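Local atomic coordinates of putative lipase (Bacteroides thetaiotaomicron VPI-5482, PDB entry 3BZW), a protein that probably acts as an esterase of the GDSL-like lipase/acylhydrolase (SGNH hydrolase) family, perhaps on lysophospholipids, although its true substrate is not established. Residues Gly68-Asp73 against Thr98-Ser103; Thr167-Ser172 against Ala218-Asn223; Leu173-Asp178 against Ala236-Leu241. All blocks are in the same frame, centred on the assembly; numbering follows the deposited sequence.

Contact 1 (Gly68-Asp73 against Thr98-Ser103). With ACT (acetate ion), chain G.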
ATOM      1  N   GLY A  68       1.882  42.075   3.209  1.00  8.17           N
ATOM      2  CA  GLY A  68       0.895  41.483   4.096  1.00  8.16           C
ATOM      3  C   GLY A  68      -0.448  41.049   3.533  1.00  8.43           C
ATOM      4  O   GLY A  68      -1.255  40.475   4.266  1.00  7.51           O
ATOM      5  N   ARG A  69      -0.708  41.298   2.253  1.00  6.70           N
ATOM      6  CA  ARG A  69      -1.995  40.909   1.688  1.00  6.06           C
ATOM      7  C   ARG A  69      -2.146  39.403   1.507  1.00  6.27           C
ATOM      8  O   ARG A  69      -1.161  38.671   1.355  1.00  4.21           O
ATOM      9  CB  ARG A  69      -2.238  41.639   0.361  1.00  6.23           C
ATOM     10  CG  ARG A  69      -2.353  43.153   0.531  1.00  7.66           C
ATOM     11  CD  ARG A  69      -3.486  43.504   1.495  1.00 12.59           C
ATOM     12  NE  ARG A  69      -3.426  44.887   1.966  1.00 16.63           N
ATOM     13  CZ  ARG A  69      -3.827  45.946   1.267  1.00 18.08           C
ATOM     14  NH1 ARG A  69      -4.331  45.794   0.048  1.00 18.21           N
ATOM     15  NH2 ARG A  69      -3.728  47.162   1.791  1.00 16.80           N
ATOM     16  N   GLN A  70      -3.396  38.954   1.534  1.00  7.44           N
ATOM     17  CA  GLN A  70      -3.734  37.540   1.402  1.00  7.61           C
ATOM     18  C   GLN A  70      -4.612  37.312   0.174  1.00  6.84           C
ATOM     19  O   GLN A  70      -4.956  38.259  -0.533  1.00  7.36           O
ATOM     20  CB  GLN A  70      -4.461  37.084   2.667  1.00  7.21           C
ATOM     21  CG  GLN A  70      -3.613  37.219   3.930  1.00  8.99           C
ATOM     22  CD  GLN A  70      -4.450  37.263   5.193  1.00  8.95           C
ATOM     23  OE1 GLN A  70      -5.409  36.511   5.340  1.00 11.51           O
ATOM     24  NE2 GLN A  70      -4.082  38.143   6.117  1.00 11.25           N
ATOM     25  N   TRP A  71      -4.981  36.059  -0.077  1.00  4.30           N
ATOM     26  CA  TRP A  71      -5.809  35.753  -1.237  1.00  4.71           C
ATOM     27  C   TRP A  71      -7.154  36.470  -1.256  1.00  4.20           C
ATOM     28  O   TRP A  71      -7.802  36.536  -2.302  1.00  5.01           O
ATOM     29  CB  TRP A  71      -6.034  34.237  -1.370  1.00  3.84           C
ATOM     30  CG  TRP A  71      -5.210  33.624  -2.470  1.00  3.80           C
ATOM     31  CD1 TRP A  71      -3.936  33.132  -2.372  1.00  4.18           C
ATOM     32  CD2 TRP A  71      -5.584  33.494  -3.847  1.00  3.95           C
ATOM     33  NE1 TRP A  71      -3.494  32.705  -3.606  1.00  2.97           N
ATOM     34  CE2 TRP A  71      -4.486  32.917  -4.528  1.00  4.14           C
ATOM     35  CE3 TRP A  71      -6.741  33.813  -4.575  1.00  4.77           C
ATOM     36  CZ2 TRP A  71      -4.512  32.652  -5.901  1.00  5.26           C
ATOM     37  CZ3 TRP A  71      -6.768  33.550  -5.941  1.00  5.71           C
ATOM     38  CH2 TRP A  71      -5.659  32.975  -6.590  1.00  5.25           C
ATOM     39  N   ASP A  72      -7.578  37.025  -0.122  1.00  5.69           N
ATOM     40  CA  ASP A  72      -8.861  37.729  -0.091  1.00  7.39           C
ATOM     41  C   ASP A  72      -8.751  39.101  -0.754  1.00  6.82           C
ATOM     42  O   ASP A  72      -9.761  39.754  -1.020  1.00  6.81           O
ATOM     43  CB  ASP A  72      -9.372  37.876   1.353  1.00  6.99           C
ATOM     44  CG  ASP A  72      -8.450  38.711   2.228  1.00 10.00           C
ATOM     45  OD1 ASP A  72      -7.230  38.750   1.964  1.00 11.88           O
ATOM     46  OD2 ASP A  72      -8.948  39.313   3.203  1.00 10.81           O
ATOM     47  N   ASP A  73      -7.521  39.516  -1.043  1.00  6.70           N
ATOM     48  CA  ASP A  73      -7.272  40.813  -1.662  1.00  7.79           C
ATOM     49  C   ASP A  73      -7.090  40.723  -3.180  1.00  7.10           C
ATOM     50  O   ASP A  73      -6.888  41.739  -3.844  1.00  7.62           O
ATOM     51  CB  ASP A  73      -6.032  41.457  -1.021  1.00  8.02           C
ATOM     52  CG  ASP A  73      -5.931  42.953  -1.295  1.00 10.13           C
ATOM     53  OD1 ASP A  73      -6.937  43.670  -1.078  1.00  6.46           O
ATOM     54  OD2 ASP A  73      -4.844  43.414  -1.712  1.00  7.56           O
ATOM     55  N   THR A  98       1.192  33.004   0.887  1.00  3.81           N
ATOM     56  CA  THR A  98       2.048  32.787   2.044  1.00  5.62           C
ATOM     57  C   THR A  98       1.496  33.474   3.299  1.00  5.88           C
ATOM     58  O   THR A  98       1.684  32.988   4.415  1.00  6.85           O
ATOM     59  CB  THR A  98       3.503  33.238   1.757  1.00  3.87           C
ATOM     60  OG1 THR A  98       4.398  32.479   2.579  1.00  4.52           O
ATOM     61  CG2 THR A  98       3.689  34.722   2.048  1.00  4.50           C
ATOM     62  N   ASN A  99       0.793  34.590   3.120  1.00  6.10           N
ATOM     63  CA  ASN A  99       0.222  35.290   4.264  1.00  6.83           C
ATOM     64  C   ASN A  99      -1.044  34.604   4.790  1.00  5.71           C
ATOM     65  O   ASN A  99      -1.401  34.757   5.959  1.00  4.30           O
ATOM     66  CB  ASN A  99      -0.059  36.757   3.915  1.00  6.22           C
ATOM     67  CG  ASN A  99       1.216  37.578   3.780  1.00  9.02           C
ATOM     68  OD1 ASN A  99       2.137  37.444   4.588  1.00  8.62           O
ATOM     69  ND2 ASN A  99       1.267  38.443   2.771  1.00  6.07           N
ATOM     70  N   ASP A 100      -1.734  33.863   3.928  1.00  6.23           N
ATOM     71  CA  ASP A 100      -2.920  33.133   4.370  1.00  5.06           C
ATOM     72  C   ASP A 100      -2.421  32.067   5.346  1.00  5.17           C
ATOM     73  O   ASP A 100      -3.056  31.785   6.367  1.00  6.31           O
ATOM     74  CB  ASP A 100      -3.625  32.477   3.182  1.00  4.50           C
ATOM     75  CG  ASP A 100      -4.303  33.489   2.277  1.00  6.02           C
ATOM     76  OD1 ASP A 100      -5.535  33.668   2.391  1.00  5.70           O
ATOM     77  OD2 ASP A 100      -3.595  34.115   1.458  1.00  3.35           O
ATOM     78  N   TYR A 101      -1.270  31.484   5.033  1.00  2.98           N
ATOM     79  CA  TYR A 101      -0.683  30.474   5.908  1.00  4.79           C
ATOM     80  C   TYR A 101      -0.322  31.116   7.244  1.00  5.69           C
ATOM     81  O   TYR A 101      -0.727  30.644   8.307  1.00  6.09           O
ATOM     82  CB  TYR A 101       0.582  29.872   5.283  1.00  3.27           C
ATOM     83  CG  TYR A 101       1.512  29.238   6.302  1.00  4.21           C
ATOM     84  CD1 TYR A 101       1.210  28.011   6.898  1.00  3.21           C
ATOM     85  CD2 TYR A 101       2.673  29.898   6.705  1.00  4.86           C
ATOM     86  CE1 TYR A 101       2.050  27.458   7.883  1.00  5.30           C
ATOM     87  CE2 TYR A 101       3.509  29.366   7.680  1.00  4.97           C
ATOM     88  CZ  TYR A 101       3.195  28.151   8.266  1.00  6.03           C
ATOM     89  OH  TYR A 101       4.030  27.652   9.234  1.00  5.94           O
ATOM     90  N   ASN A 102       0.436  32.205   7.183  1.00  5.07           N
ATOM     91  CA  ASN A 102       0.866  32.890   8.394  1.00  5.24           C
ATOM     92  C   ASN A 102      -0.295  33.390   9.253  1.00  5.88           C
ATOM     93  O   ASN A 102      -0.208  33.391  10.482  1.00  7.09           O
ATOM     94  CB  ASN A 102       1.777  34.069   8.036  1.00  5.29           C
ATOM     95  CG  ASN A 102       2.306  34.783   9.265  1.00  5.19           C
ATOM     96  OD1 ASN A 102       2.154  36.002   9.410  1.00  7.63           O
ATOM     97  ND2 ASN A 102       2.933  34.027  10.157  1.00  3.14           N
ATOM     98  N   SER A 103      -1.385  33.793   8.610  1.00  5.48           N
ATOM     99  CA  SER A 103      -2.540  34.308   9.335  1.00  5.86           C
ATOM    100  C   SER A 103      -3.554  33.239   9.738  1.00  5.77           C
ATOM    101  O   SER A 103      -4.679  33.554  10.138  1.00  6.71           O
ATOM    102  CB  SER A 103      -3.217  35.402   8.507  1.00  6.70           C
ATOM    103  OG  SER A 103      -2.313  36.481   8.294  1.00  7.94           O
TER
HETATM  104  C   ACT G 301       4.472  39.349   2.972  1.00  9.06           C
HETATM  105  O   ACT G 301       5.112  39.735   3.935  1.00  9.73           O
HETATM  106  OXT ACT G 301       3.538  40.015   2.559  1.00  8.64           O
HETATM  107  CH3 ACT G 301       4.845  38.061   2.283  1.00  7.95           C
HETATM  108  O   HOH W   1       0.131  36.160   0.520  1.00  4.11           O
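Asn99 and Gln70 cross at about a right angle, their amide planes turned 61° apart, and touch through their aliphatic parts, with Gln70 CG 3.6 Å from Asn99 CB. Asn99 CG lies beside its own backbone N (chi1 -72°), which brings ND2 from the start of helix 98-102 over to the chain at 68-73. Asn99 ND2 donates to Arg69 O over 2.8 Å, in its own amide plane but tilted 34° from that of the carbonyl. A nearly straight second bond from Asn99 ND2 reaches acetate OXT at 2.8 Å. Gly68 N reaches the same OXT at 2.7 Å, so both segments grip a single acetate oxygen. A water accepts from Asn99 N and donates to Arg69 O, giving that carbonyl a second partner and fixing the loop against the first turn of the helix.

Asp100 works on the next stretch of the loop and meets the side chains of Gln70 and Trp71 at a slant. Its OD2 receives Trp71 N at 2.8 Å through the syn lone pair and also sits at the edge of the indole, near the ring plane. OD1 takes a weak bond from the same N but is salt-bridged to Arg146 of helix 143-157, which also holds Gln70 OE1. Beyond CG the extended Gln70 chain carries NE2 alongside Ser103 OG at 3.3 Å, at too poor an angle for a bond.

Ser35 N and His242 NE2 are also hydrogen-bonded to the acetate. Ser35 N, Gly68 N and Asn99 ND2 correspond to the Ser, Gly and Asn donors of the SGNH oxyanion hole and probably form it here; the acetate, probably from the crystallisation liquor, is consistent with a carboxylate resting where the oxyanion of an ester substrate would be stabilised.

Contact 2 (Thr167-Ser172 against Ala218-Asn223)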
ATOM      1  N   THR A 167       2.757  29.382  -7.132  1.00  5.75           N
ATOM      2  CA  THR A 167       2.671  28.862  -5.776  1.00  5.32           C
ATOM      3  C   THR A 167       3.651  29.604  -4.868  1.00  6.46           C
ATOM      4  O   THR A 167       4.707  30.061  -5.311  1.00  5.67           O
ATOM      5  CB  THR A 167       2.986  27.346  -5.714  1.00  3.79           C
ATOM      6  OG1 THR A 167       4.220  27.076  -6.390  1.00  4.08           O
ATOM      7  CG2 THR A 167       1.862  26.540  -6.360  1.00  5.89           C
ATOM      8  N   PRO A 168       3.305  29.737  -3.581  1.00  6.79           N
ATOM      9  CA  PRO A 168       4.137  30.421  -2.586  1.00  6.74           C
ATOM     10  C   PRO A 168       5.508  29.756  -2.437  1.00  6.58           C
ATOM     11  O   PRO A 168       5.642  28.544  -2.629  1.00  6.64           O
ATOM     12  CB  PRO A 168       3.307  30.311  -1.308  1.00  6.53           C
ATOM     13  CG  PRO A 168       1.888  30.253  -1.820  1.00  9.00           C
ATOM     14  CD  PRO A 168       2.020  29.317  -2.998  1.00  7.24           C
ATOM     15  N   LEU A 169       6.516  30.552  -2.096  1.00  4.75           N
ATOM     16  CA  LEU A 169       7.879  30.046  -1.922  1.00  5.18           C
ATOM     17  C   LEU A 169       8.070  29.408  -0.552  1.00  4.36           C
ATOM     18  O   LEU A 169       7.323  29.704   0.378  1.00  3.26           O
ATOM     19  CB  LEU A 169       8.888  31.191  -2.054  1.00  6.43           C
ATOM     20  CG  LEU A 169       8.842  32.042  -3.323  1.00  8.30           C
ATOM     21  CD1 LEU A 169       9.848  33.181  -3.210  1.00 10.36           C
ATOM     22  CD2 LEU A 169       9.140  31.168  -4.530  1.00 11.27           C
ATOM     23  N   HIS A 170       9.067  28.531  -0.436  1.00  4.40           N
ATOM     24  CA  HIS A 170       9.373  27.918   0.850  1.00  4.19           C
ATOM     25  C   HIS A 170       9.740  29.103   1.736  1.00  4.71           C
ATOM     26  O   HIS A 170      10.206  30.130   1.242  1.00  4.70           O
ATOM     27  CB  HIS A 170      10.548  26.938   0.735  1.00  2.54           C
ATOM     28  CG  HIS A 170      10.136  25.558   0.318  1.00  2.99           C
ATOM     29  ND1 HIS A 170       9.807  25.237  -0.980  1.00  4.21           N
ATOM     30  CD2 HIS A 170       9.944  24.431   1.045  1.00  2.01           C
ATOM     31  CE1 HIS A 170       9.428  23.972  -1.038  1.00  2.72           C
ATOM     32  NE2 HIS A 170       9.501  23.460   0.177  1.00  4.44           N
ATOM     33  N   ARG A 171       9.541  28.963   3.039  1.00  4.51           N
ATOM     34  CA  ARG A 171       9.792  30.073   3.948  1.00  4.61           C
ATOM     35  C   ARG A 171      10.338  29.641   5.294  1.00  5.09           C
ATOM     36  O   ARG A 171      10.014  28.563   5.783  1.00  6.21           O
ATOM     37  CB  ARG A 171       8.481  30.821   4.172  1.00  4.39           C
ATOM     38  CG  ARG A 171       7.330  29.889   4.539  1.00  6.83           C
ATOM     39  CD  ARG A 171       6.062  30.661   4.844  1.00  5.00           C
ATOM     40  NE  ARG A 171       6.189  31.391   6.097  1.00  6.20           N
ATOM     41  CZ  ARG A 171       5.516  32.498   6.388  1.00  5.94           C
ATOM     42  NH1 ARG A 171       4.662  33.009   5.509  1.00  4.36           N
ATOM     43  NH2 ARG A 171       5.702  33.094   7.555  1.00  6.21           N
ATOM     44  N   SER A 172      11.153  30.499   5.900  1.00  5.82           N
ATOM     45  CA  SER A 172      11.710  30.196   7.207  1.00  4.96           C
ATOM     46  C   SER A 172      11.326  31.294   8.199  1.00  5.64           C
ATOM     47  O   SER A 172      10.402  32.070   7.948  1.00  6.12           O
ATOM     48  CB  SER A 172      13.231  30.030   7.130  1.00  6.01           C
ATOM     49  OG  SER A 172      13.741  29.567   8.372  1.00  6.84           O
ATOM     50  N   ALA A 218       8.517  24.829  -6.099  1.00  2.43           N
ATOM     51  CA  ALA A 218       9.535  23.843  -6.433  1.00  4.11           C
ATOM     52  C   ALA A 218      10.570  24.315  -7.460  1.00  4.31           C
ATOM     53  O   ALA A 218      11.768  24.201  -7.220  1.00  3.75           O
ATOM     54  CB  ALA A 218       8.873  22.558  -6.931  1.00  4.15           C
ATOM     55  N   VAL A 219      10.115  24.851  -8.592  1.00  5.40           N
ATOM     56  CA  VAL A 219      11.044  25.253  -9.649  1.00  4.35           C
ATOM     57  C   VAL A 219      12.082  26.333  -9.364  1.00  4.08           C
ATOM     58  O   VAL A 219      13.126  26.358 -10.021  1.00  4.42           O
ATOM     59  CB  VAL A 219      10.295  25.608 -10.955  1.00  6.03           C
ATOM     60  CG1 VAL A 219       9.541  24.379 -11.456  1.00  7.93           C
ATOM     61  CG2 VAL A 219       9.342  26.773 -10.731  1.00  4.40           C
ATOM     62  N   THR A 220      11.828  27.216  -8.401  1.00  3.14           N
ATOM     63  CA  THR A 220      12.816  28.250  -8.077  1.00  4.32           C
ATOM     64  C   THR A 220      14.030  27.582  -7.429  1.00  4.04           C
ATOM     65  O   THR A 220      15.150  28.098  -7.491  1.00  2.25           O
ATOM     66  CB  THR A 220      12.264  29.301  -7.083  1.00  5.11           C
ATOM     67  OG1 THR A 220      11.895  28.657  -5.859  1.00  5.49           O
ATOM     68  CG2 THR A 220      11.051  30.007  -7.669  1.00  4.82           C
ATOM     69  N   GLY A 221      13.796  26.431  -6.803  1.00  4.27           N
ATOM     70  CA  GLY A 221      14.870  25.707  -6.148  1.00  4.01           C
ATOM     71  C   GLY A 221      15.392  26.447  -4.928  1.00  5.20           C
ATOM     72  O   GLY A 221      16.495  26.184  -4.459  1.00  3.94           O
HETATM   73  N   MSE A 222      14.597  27.375  -4.410  1.00  4.45           N
HETATM   74  CA  MSE A 222      14.999  28.165  -3.248  1.00  5.56           C
HETATM   75  C   MSE A 222      14.305  27.718  -1.960  1.00  5.15           C
HETATM   76  O   MSE A 222      13.096  27.887  -1.810  1.00  6.38           O
HETATM   77  CB  MSE A 222      14.709  29.652  -3.509  1.00  6.45           C
HETATM   78  CG  MSE A 222      15.632  30.297  -4.541  1.00  8.45           C
HETATM   79 SE   MSE A 222      14.961  31.975  -5.282  1.00 17.93          SE
HETATM   80  CE  MSE A 222      14.273  32.772  -3.652  1.00 10.99           C
ATOM     81  N   ASN A 223      15.079  27.163  -1.028  1.00  4.81           N
ATOM     82  CA  ASN A 223      14.532  26.697   0.249  1.00  4.05           C
ATOM     83  C   ASN A 223      15.312  27.291   1.421  1.00  4.61           C
ATOM     84  O   ASN A 223      16.415  26.838   1.734  1.00  5.31           O
ATOM     85  CB  ASN A 223      14.602  25.167   0.318  1.00  4.72           C
ATOM     86  CG  ASN A 223      13.843  24.597   1.504  1.00  5.88           C
ATOM     87  OD1 ASN A 223      13.486  25.319   2.440  1.00  6.02           O
ATOM     88  ND2 ASN A 223      13.601  23.291   1.474  1.00  5.70           N
TER
HETATM   89  O   HOH W   2      10.487  27.998  -2.942  1.00  4.15           O
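Three groups meet at one water between His170 and Met222. His170 N donates to it over 2.9 Å. The water in turn donates to Met222 O at 2.8 Å and, more weakly, is bonded to Thr220 OG1. It thus joins the two backbones. Thr220 OG1 has a firmer partner in Phe216 O and also takes a weak bond from Met222 N across the turn, where Gly221 has positive phi.

Beside the water, His170 points its CB at the other segment, 3.7 Å from Met222 O. The Asn223 amide approaches the imidazole obliquely, its plane 38° from that of the ring, with ND2 3.9 Å from His170 CD2. Asn223 CG is trans to the backbone N (chi1 -170°), which carries the amide past the histidine: OD1 takes Met225 N, and ND2 bonds Trp209 O of the second subunit. His170 NE2 adds weak bonds to Asn207 O and Ile208 O of that subunit. An alanine in place of Asn223 would remove the amide that lies beside the imidazole and would probably leave Met225 N and Trp209 O of the second subunit without their mates.

Leu169 and Thr220 cross at about a right angle, Leu169 CD2 against Thr220 CG2 at 3.9 Å, while Leu169 CD1 approaches CE of the selenomethionine Met222 at 4.5 Å.

The contact ties the loop leaving strand 162-166 to the chain leaving helix 216-219. Leu169 also packs on Met251 of helix 245-258, whose Arg250 holds Thr220 O; Thr167 and Pro168 lean on helix 195-210, and the second subunit covers the His170 and Asn223 side.

Contact 3 (Leu173-Asp178 against Ala236-Leu241)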
ATOM      1  N   LEU A 173      12.035  31.366   9.321  1.00  4.82           N
ATOM      2  CA  LEU A 173      11.716  32.335  10.363  1.00  6.60           C
ATOM      3  C   LEU A 173      11.741  33.803   9.949  1.00  6.69           C
ATOM      4  O   LEU A 173      12.494  34.210   9.068  1.00  7.19           O
ATOM      5  CB  LEU A 173      12.647  32.124  11.563  1.00  7.60           C
ATOM      6  CG  LEU A 173      14.119  32.511  11.393  1.00 10.49           C
ATOM      7  CD1 LEU A 173      14.302  33.977  11.745  1.00 11.59           C
ATOM      8  CD2 LEU A 173      14.982  31.652  12.300  1.00 12.68           C
ATOM      9  N   ALA A 174      10.894  34.592  10.601  1.00  8.06           N
ATOM     10  CA  ALA A 174      10.815  36.026  10.351  1.00  9.84           C
ATOM     11  C   ALA A 174      10.409  36.713  11.651  1.00 11.01           C
ATOM     12  O   ALA A 174       9.445  36.313  12.302  1.00 11.35           O
ATOM     13  CB  ALA A 174       9.798  36.332   9.253  1.00  8.34           C
ATOM     14  N   ASN A 175      11.157  37.742  12.026  1.00 11.66           N
ATOM     15  CA  ASN A 175      10.884  38.487  13.246  1.00 12.83           C
ATOM     16  C   ASN A 175      10.882  39.973  12.905  1.00 11.84           C
ATOM     17  O   ASN A 175      11.934  40.559  12.660  1.00 10.49           O
ATOM     18  CB  ASN A 175      11.954  38.159  14.296  1.00 16.28           C
ATOM     19  CG  ASN A 175      11.860  39.039  15.532  1.00 21.07           C
ATOM     20  OD1 ASN A 175      10.771  39.424  15.956  1.00 22.80           O
ATOM     21  ND2 ASN A 175      13.010  39.346  16.126  1.00 24.34           N
ATOM     22  N   PHE A 176       9.694  40.573  12.883  1.00 11.80           N
ATOM     23  CA  PHE A 176       9.552  41.987  12.540  1.00 14.10           C
ATOM     24  C   PHE A 176       9.054  42.849  13.698  1.00 16.55           C
ATOM     25  O   PHE A 176       8.366  43.852  13.486  1.00 19.36           O
ATOM     26  CB  PHE A 176       8.594  42.137  11.355  1.00 13.20           C
ATOM     27  CG  PHE A 176       8.974  41.313  10.155  1.00 14.28           C
ATOM     28  CD1 PHE A 176      10.171  41.550   9.482  1.00 13.89           C
ATOM     29  CD2 PHE A 176       8.141  40.293   9.703  1.00 13.02           C
ATOM     30  CE1 PHE A 176      10.533  40.777   8.375  1.00 14.97           C
ATOM     31  CE2 PHE A 176       8.494  39.515   8.596  1.00 11.98           C
ATOM     32  CZ  PHE A 176       9.693  39.758   7.932  1.00 11.58           C
ATOM     33  N   GLY A 177       9.399  42.466  14.920  1.00 15.83           N
ATOM     34  CA  GLY A 177       8.958  43.235  16.068  1.00 16.80           C
ATOM     35  C   GLY A 177       8.189  42.397  17.070  1.00 16.66           C
ATOM     36  O   GLY A 177       7.843  41.244  16.792  1.00 15.53           O
ATOM     37  N   ASP A 178       7.911  42.983  18.230  1.00 16.03           N
ATOM     38  CA  ASP A 178       7.196  42.299  19.304  1.00 17.70           C
ATOM     39  C   ASP A 178       5.841  41.718  18.924  1.00 16.09           C
ATOM     40  O   ASP A 178       5.400  40.739  19.521  1.00 17.10           O
ATOM     41  CB  ASP A 178       6.994  43.241  20.497  1.00 21.73           C
ATOM     42  CG  ASP A 178       8.298  43.725  21.093  1.00 25.18           C
ATOM     43  OD1 ASP A 178       9.217  42.897  21.280  1.00 27.54           O
ATOM     44  OD2 ASP A 178       8.397  44.933  21.389  1.00 27.47           O
ATOM     45  N   ALA A 236      19.626  36.993   7.376  1.00  8.44           N
ATOM     46  CA  ALA A 236      19.921  35.713   8.009  1.00  7.89           C
ATOM     47  C   ALA A 236      19.425  35.613   9.450  1.00  8.79           C
ATOM     48  O   ALA A 236      19.011  34.544   9.900  1.00 10.74           O
ATOM     49  CB  ALA A 236      21.422  35.447   7.960  1.00  9.67           C
ATOM     50  N   GLY A 237      19.446  36.722  10.177  1.00  8.49           N
ATOM     51  CA  GLY A 237      19.009  36.665  11.560  1.00  9.26           C
ATOM     52  C   GLY A 237      17.562  36.999  11.861  1.00 10.01           C
ATOM     53  O   GLY A 237      17.002  36.493  12.838  1.00  8.77           O
ATOM     54  N   TYR A 238      16.938  37.824  11.023  1.00  7.49           N
ATOM     55  CA  TYR A 238      15.567  38.248  11.280  1.00  7.78           C
ATOM     56  C   TYR A 238      14.548  38.069  10.157  1.00  7.29           C
ATOM     57  O   TYR A 238      13.344  38.204  10.392  1.00  7.30           O
ATOM     58  CB  TYR A 238      15.577  39.724  11.693  1.00  9.34           C
ATOM     59  CG  TYR A 238      16.495  40.021  12.861  1.00 11.50           C
ATOM     60  CD1 TYR A 238      16.034  39.961  14.177  1.00 15.01           C
ATOM     61  CD2 TYR A 238      17.838  40.329  12.648  1.00 13.37           C
ATOM     62  CE1 TYR A 238      16.900  40.206  15.259  1.00 16.45           C
ATOM     63  CE2 TYR A 238      18.704  40.572  13.712  1.00 15.36           C
ATOM     64  CZ  TYR A 238      18.231  40.511  15.012  1.00 16.33           C
ATOM     65  OH  TYR A 238      19.099  40.758  16.056  1.00 18.63           O
ATOM     66  N   ASP A 239      15.008  37.789   8.944  1.00  5.63           N
ATOM     67  CA  ASP A 239      14.074  37.649   7.833  1.00  6.59           C
ATOM     68  C   ASP A 239      14.473  36.586   6.820  1.00  5.44           C
ATOM     69  O   ASP A 239      15.217  36.859   5.876  1.00  4.43           O
ATOM     70  CB  ASP A 239      13.909  38.994   7.117  1.00  6.29           C
ATOM     71  CG  ASP A 239      12.736  38.999   6.151  1.00  7.50           C
ATOM     72  OD1 ASP A 239      12.212  37.905   5.845  1.00  4.76           O
ATOM     73  OD2 ASP A 239      12.341  40.093   5.694  1.00  6.65           O
ATOM     74  N   ARG A 240      13.963  35.376   7.025  1.00  5.30           N
ATOM     75  CA  ARG A 240      14.229  34.259   6.130  1.00  5.47           C
ATOM     76  C   ARG A 240      12.949  33.974   5.351  1.00  4.18           C
ATOM     77  O   ARG A 240      12.710  32.847   4.910  1.00  3.38           O
ATOM     78  CB  ARG A 240      14.657  33.026   6.934  1.00  3.69           C
ATOM     79  CG  ARG A 240      15.878  33.271   7.806  1.00  5.59           C
ATOM     80  CD  ARG A 240      16.356  32.001   8.489  1.00  7.88           C
ATOM     81  NE  ARG A 240      17.381  32.297   9.487  1.00  9.39           N
ATOM     82  CZ  ARG A 240      17.987  31.381  10.231  1.00 14.45           C
ATOM     83  NH1 ARG A 240      17.676  30.097  10.091  1.00 13.18           N
ATOM     84  NH2 ARG A 240      18.900  31.750  11.123  1.00 15.00           N
ATOM     85  N   LEU A 241      12.133  35.016   5.197  1.00  3.78           N
ATOM     86  CA  LEU A 241      10.862  34.936   4.474  1.00  4.04           C
ATOM     87  C   LEU A 241      10.944  35.677   3.140  1.00  5.49           C
ATOM     88  O   LEU A 241      10.605  35.130   2.091  1.00  7.14           O
ATOM     89  CB  LEU A 241       9.730  35.540   5.322  1.00  3.32           C
ATOM     90  CG  LEU A 241       8.396  35.871   4.633  1.00  2.77           C
ATOM     91  CD1 LEU A 241       7.733  34.587   4.131  1.00  2.99           C
ATOM     92  CD2 LEU A 241       7.476  36.595   5.612  1.00  2.66           C
TER
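A leucine methyl sits on the face of a guanidinium group: Leu173 CD2 lies over the centre of one face of Arg240, 3.6 Å above its plane. Leu173 reaches it with CG set between its own backbone N and carbonyl carbon (chi1 71°), a position that lifts the branch toward the extended arginine. The guanidinium is kept from turning by Ala236 O, which takes Arg240 NE at 2.8 Å near the guanidinium plane and NH2 more weakly, so the aliphatic stem and flat head of Arg240 both offer Leu173 a surface.

Next to this pair the backbones form a single bridge, Ala174 with Asp239. Arg240 N meets Leu173 O at 2.8 Å, and Asn175 N meets Tyr238 O at 2.8 Å; the same Tyr238 O is touched by the Ala174 CA-H. Asn175 and Tyr238 then run side by side, with Asn175 ND2 at the edge of the phenol ring, 3.6 Å from Tyr238 CD1.

Asp239 belongs to the Asp-x-x-His motif of SGNH hydrolases. Its OD2 accepts from His242 ND1 and bonds Tyr42 OH, an arrangement consistent with the acid and base of a catalytic triad. Asp239 OD1 accepts Leu241 N at 3.0 Å, an Asx turn at the corner of the chain just before His242. Tyr238 and Asp239 form a classic beta bulge opposite Asp235.

Phe176 presents its edge to this carboxylate. Phe176 CE1 lies 3.3 Å from Asp239 OD2, close to the ring plane, and the two planes stand 84° apart, so the polarised ring C-H groups face the oxygen. The ring also meets that of His242. Ala174 CB packs against Leu241 CB at 4.0 Å.

Overall arrangement
Contacts 1, 2 and 3 lie 16 to 17 Å apart, centre to centre, in segments, mostly loops, that follow the strands and helices of one hydrolase domain. Contact 1 closes before the others begin; contacts 2 and 3 alternate along the chain, since 167-172 runs straight into 173-178 and 218-223 precedes 236-241. Arg171 links all three: NH1 probably bonds Thr98 OG1 of contact 1 and packs on Leu241 CD1 of contact 3. Ser172 N probably bonds Arg240 O. Contact 1 supplies two donors of the probable oxyanion hole and contact 3 the acidic partner of His242, which meets the acetate bound at contact 1. Contact 2 has the most residues against another subunit, though Asn102 and Asp178 also touch one.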